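Alpha-/beta-galactoside alpha-2,3-sialyltransferase (Photobacterium phosphoreum, PDB 2ZWI) probably transfers sialic acid from a CMP-activated donor to galactosides, forming alpha-2,3 linkages, as a glycosyltransferase of the GT-B clan. Local coordinates at residues 189-192 with 193-196; 251-254 with 255-259. All blocks are in the same frame, centred on the assembly; numbering follows the deposited sequence.

Contact 1 (189-192 with 193-196) precedes contact 2 (251-254 with 255-259) along the chain, and the two lie on opposite sides of the chain's centre, their own centres about 42 Å apart and their nearest atoms about 29 Å apart. They share no helix, strand or sheet. Contact 1 turns helix 185-191 into strand 195-197, an outermost strand of the seven-stranded parallel sheet; contact 2 runs along helix 249-259, which follows strand 236-240 of the six-stranded parallel sheet. Each belongs to a beta-alpha-beta unit, in keeping with the two-sheet GT-B architecture, and of the two only contact 2 approaches the CMP pocket.

Contact 1 (189-192 with 193-196); sequences RVIS and NNIK
Two isoleucine torsions bring the apolar part of this turn together: in Ile-191 CG1 stands between the backbone N and the carbonyl carbon (chi1 54°), while in Ile-195 CG1 lies beside its own N and opposite the carbonyl carbon (chi1 -56°). The side chains meet at an oblique angle through their delta methyls, and the separation of Ile-191 CD1 from Ile-195 CD1, 3.5 Å, is tighter than an ordinary methyl contact. CD1 of Ile-195 also reaches CG1 of Ile-191 at 3.7 Å, so the touch extends along the branch. Nearer the backbone, CG1 of Ile-195 lies 3.1 Å from O of Ile-191.

That same oxygen closes a type I beta turn from Ile-191 to Asn-194. N of Asn-194 donates to O of Ile-191 at 2.8 Å with an N-H...O angle of 154°, but approaches from above the carbonyl plane. The side chain of Asn-194 folds back across Ile-191 at about a right angle, placing its ND2 3.3 Å from CA of Ile-191; the 3.2 Å approach of this ND2 to O of Val-190 has too poor an angle for a hydrogen bond. A water donates to both O of Ser-192 (3.0 Å) and O of Ile-195 (2.6 Å), bridging the turn to the start of the strand.

Ile-191 also packs on Tyr-160 and Phe-178, and both isoleucines touch Tyr-170 of strand 168-172. Backbone hydrogen bonds of Asn-194 and Lys-196 with Tyr-170, and of Lys-196 with Met-172, tie the segment to that strand, so the turn completes the beta-alpha-beta unit 168-172, 185-191, 195-197 at the sheet's edge.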
loop_
_atom_site.group_PDB
_atom_site.type_symbol
_atom_site.label_atom_id
_atom_site.label_comp_id
_atom_site.label_asym_id
_atom_site.label_seq_id
_atom_site.Cartn_x
_atom_site.Cartn_y
_atom_site.Cartn_z
ATOM N N ARG A 189 22.364 1.262 -2.256
ATOM C CA ARG A 189 23.455 1.463 -1.304
ATOM C C ARG A 189 23.013 2.182 -0.046
ATOM O O ARG A 189 23.534 1.916 1.022
ATOM C CB ARG A 189 24.605 2.240 -1.937
ATOM C CG ARG A 189 25.708 1.360 -2.503
ATOM C CD ARG A 189 26.976 2.179 -2.755
ATOM N NE ARG A 189 26.649 3.426 -3.430
ATOM C CZ ARG A 189 26.662 3.590 -4.749
ATOM N NH1 ARG A 189 27.020 2.589 -5.551
ATOM N NH2 ARG A 189 26.342 4.769 -5.259
ATOM N N VAL A 190 22.080 3.119 -0.184
ATOM C CA VAL A 190 21.547 3.850 0.956
ATOM C C VAL A 190 20.727 2.930 1.884
ATOM O O VAL A 190 20.906 2.955 3.113
ATOM C CB VAL A 190 20.718 5.070 0.501
ATOM C CG1 VAL A 190 20.215 5.859 1.696
ATOM C CG2 VAL A 190 21.554 5.962 -0.439
ATOM N N ILE A 191 19.872 2.093 1.300
ATOM C CA ILE A 191 18.887 1.349 2.094
ATOM C C ILE A 191 18.987 -0.193 2.129
ATOM O O ILE A 191 18.095 -0.845 2.661
ATOM C CB ILE A 191 17.435 1.775 1.709
ATOM C CG1 ILE A 191 17.214 1.645 0.197
ATOM C CG2 ILE A 191 17.160 3.197 2.200
ATOM C CD1 ILE A 191 15.806 2.081 -0.281
ATOM N N SER A 192 20.064 -0.778 1.603
ATOM C CA SER A 192 20.116 -2.248 1.436
ATOM C C SER A 192 19.900 -3.031 2.740
ATOM O O SER A 192 19.271 -4.102 2.728
ATOM C CB SER A 192 21.400 -2.704 0.709
ATOM O OG SER A 192 22.573 -2.426 1.458
ATOM N N ASN A 193 20.392 -2.487 3.852
ATOM C CA ASN A 193 20.198 -3.119 5.166
ATOM C C ASN A 193 18.907 -2.700 5.881
ATOM O O ASN A 193 18.606 -3.187 6.978
ATOM C CB ASN A 193 21.396 -2.841 6.073
ATOM C CG ASN A 193 22.648 -3.536 5.604
ATOM O OD1 ASN A 193 22.604 -4.674 5.120
ATOM N ND2 ASN A 193 23.776 -2.864 5.756
ATOM N N ASN A 194 18.157 -1.801 5.246
ATOM C CA ASN A 194 16.980 -1.180 5.847
ATOM C C ASN A 194 15.647 -1.603 5.208
ATOM O O ASN A 194 14.608 -1.054 5.541
ATOM C CB ASN A 194 17.119 0.346 5.757
ATOM C CG ASN A 194 18.477 0.845 6.251
ATOM O OD1 ASN A 194 18.887 0.560 7.380
ATOM N ND2 ASN A 194 19.178 1.587 5.401
ATOM N N ILE A 195 15.683 -2.576 4.301
ATOM C CA ILE A 195 14.503 -2.984 3.528
ATOM C C ILE A 195 13.913 -4.289 4.049
ATOM O O ILE A 195 14.650 -5.246 4.317
ATOM C CB ILE A 195 14.856 -3.197 2.024
ATOM C CG1 ILE A 195 15.498 -1.951 1.403
ATOM C CG2 ILE A 195 13.630 -3.605 1.220
ATOM C CD1 ILE A 195 14.586 -0.743 1.346
ATOM N N LYS A 196 12.592 -4.306 4.197
ATOM C CA LYS A 196 11.811 -5.527 4.417
ATOM C C LYS A 196 10.814 -5.683 3.279
ATOM O O LYS A 196 10.227 -4.700 2.838
ATOM C CB LYS A 196 11.030 -5.463 5.732
ATOM C CG LYS A 196 11.850 -5.795 6.963
ATOM C CD LYS A 196 11.027 -5.737 8.222
ATOM C CE LYS A 196 11.909 -6.022 9.427
ATOM N NZ LYS A 196 11.117 -6.018 10.669
HETATM O O HOH W 1 17.262 -5.561 4.360
#

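Contact 2 (251-254 with 255-259); sequences QQID and ILTEA
Gln-251 O accepts N-H of Ile-255 at 3.0 Å, the first of four consecutive i to i+4 bonds that carry the alpha-helix through this contact. The side chain of Ile-255 leans over the same carbonyl: with CG1 beside its own N and opposite the carbonyl carbon (chi1 -70°), CG1 comes within 3.2 Å of O of Gln-251. At Gln-252, O takes N-H of Leu-256 at 3.0 Å and has CD1 of Leu-256 alongside at 3.6 Å. The amide of Gln-252 turns off the helix, its OE1 accepting from N of Thr-242 and its NE2 donating to O of Thr-248, which fixes its rotation close to Gly-241 of the CMP site.

Ile-253 O accepts N of Thr-257 at 3.0 Å, with a more bent N-H...O angle of 144°, and also a hydrogen bond from NE2 of His-294 on helix 287-294. CG2 of Thr-257 comes to 2.9 Å from this oxygen, and its first torsion is unusual, so the methyl's placement is doubtful. Asp-254 O closes the series by accepting N of Glu-258 at 3.0 Å with a straighter angle of 165°. OE2 of Glu-258 forms a salt bridge with NZ of Lys-261, and OE1 a hydrogen bond with OG of Ser-264.

Ile-255 and Leu-256 both face Phe-239 of strand 236-240, and Leu-256 also meets Ile-290, so this side seats on the sheet and on helix 287-294. Chemically, every hydrogen bond joining the segments is backbone to backbone, while side-chain carbons of Ile-255 and Leu-256 pack on carbonyl oxygens; the polar ends of Gln-252 and Glu-258 are bonded outside, and Gln-252 secures the helix to the loop contributing Gly-241 to nucleotide binding.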
loop_
_atom_site.group_PDB
_atom_site.type_symbol
_atom_site.label_atom_id
_atom_site.label_comp_id
_atom_site.label_asym_id
_atom_site.label_seq_id
_atom_site.Cartn_x
_atom_site.Cartn_y
_atom_site.Cartn_z
ATOM N N GLN A 251 -15.892 1.968 -21.050
ATOM C CA GLN A 251 -14.607 1.386 -21.470
ATOM C C GLN A 251 -14.316 0.088 -20.717
ATOM O O GLN A 251 -13.853 -0.888 -21.308
ATOM C CB GLN A 251 -13.475 2.385 -21.309
ATOM C CG GLN A 251 -13.489 3.521 -22.349
ATOM C CD GLN A 251 -12.581 4.674 -21.958
ATOM O OE1 GLN A 251 -12.291 5.552 -22.774
ATOM N NE2 GLN A 251 -12.124 4.681 -20.707
ATOM N N GLN A 252 -14.634 0.073 -19.422
ATOM C CA GLN A 252 -14.521 -1.141 -18.614
ATOM C C GLN A 252 -15.531 -2.245 -19.010
ATOM O O GLN A 252 -15.187 -3.429 -19.007
ATOM C CB GLN A 252 -14.601 -0.794 -17.126
ATOM C CG GLN A 252 -13.352 -0.021 -16.667
ATOM C CD GLN A 252 -13.475 0.568 -15.289
ATOM O OE1 GLN A 252 -13.191 -0.094 -14.292
ATOM N NE2 GLN A 252 -13.868 1.836 -15.223
ATOM N N ILE A 253 -16.755 -1.846 -19.353
ATOM C CA ILE A 253 -17.765 -2.773 -19.897
ATOM C C ILE A 253 -17.259 -3.397 -21.193
ATOM O O ILE A 253 -17.377 -4.612 -21.393
ATOM C CB ILE A 253 -19.133 -2.062 -20.137
ATOM C CG1 ILE A 253 -19.838 -1.773 -18.808
ATOM C CG2 ILE A 253 -20.068 -2.908 -21.016
ATOM C CD1 ILE A 253 -20.829 -0.589 -18.886
ATOM N N ASP A 254 -16.686 -2.567 -22.065
ATOM C CA ASP A 254 -16.130 -3.021 -23.345
ATOM C C ASP A 254 -14.960 -4.004 -23.173
ATOM O O ASP A 254 -14.877 -5.018 -23.886
ATOM C CB ASP A 254 -15.689 -1.828 -24.199
ATOM C CG ASP A 254 -16.867 -1.035 -24.782
ATOM O OD1 ASP A 254 -16.597 0.066 -25.309
ATOM O OD2 ASP A 254 -18.044 -1.491 -24.725
ATOM N N ILE A 255 -14.067 -3.689 -22.236
ATOM C CA ILE A 255 -12.952 -4.578 -21.860
ATOM C C ILE A 255 -13.481 -5.937 -21.419
ATOM O O ILE A 255 -12.939 -6.962 -21.799
ATOM C CB ILE A 255 -12.073 -3.995 -20.726
ATOM C CG1 ILE A 255 -11.261 -2.802 -21.222
ATOM C CG2 ILE A 255 -11.097 -5.061 -20.162
ATOM C CD1 ILE A 255 -10.785 -1.901 -20.115
ATOM N N LEU A 256 -14.519 -5.936 -20.598
ATOM C CA LEU A 256 -15.127 -7.184 -20.149
ATOM C C LEU A 256 -15.804 -7.977 -21.275
ATOM O O LEU A 256 -15.785 -9.222 -21.247
ATOM C CB LEU A 256 -16.088 -6.937 -19.001
ATOM C CG LEU A 256 -15.373 -6.822 -17.666
ATOM C CD1 LEU A 256 -16.238 -6.024 -16.684
ATOM C CD2 LEU A 256 -14.988 -8.199 -17.126
ATOM N N THR A 257 -16.381 -7.289 -22.264
ATOM C CA THR A 257 -16.967 -8.043 -23.379
ATOM C C THR A 257 -15.902 -8.629 -24.300
ATOM O O THR A 257 -16.067 -9.738 -24.776
ATOM C CB THR A 257 -18.140 -7.359 -24.175
ATOM O OG1 THR A 257 -17.774 -7.109 -25.545
ATOM C CG2 THR A 257 -18.692 -6.152 -23.511
ATOM N N GLU A 258 -14.795 -7.910 -24.505
ATOM C CA GLU A 258 -13.657 -8.450 -25.241
ATOM C C GLU A 258 -13.022 -9.654 -24.517
ATOM O O GLU A 258 -12.704 -10.677 -25.142
ATOM C CB GLU A 258 -12.616 -7.353 -25.492
ATOM C CG GLU A 258 -11.564 -7.706 -26.559
ATOM C CD GLU A 258 -12.156 -7.878 -27.956
ATOM O OE1 GLU A 258 -11.501 -8.507 -28.810
ATOM O OE2 GLU A 258 -13.275 -7.392 -28.200
ATOM N N ALA A 259 -12.842 -9.530 -23.207
ATOM C CA ALA A 259 -12.269 -10.608 -22.384
ATOM C C ALA A 259 -13.091 -11.891 -22.423
ATOM O O ALA A 259 -12.542 -12.991 -22.340
ATOM C CB ALA A 259 -12.084 -10.137 -20.937
#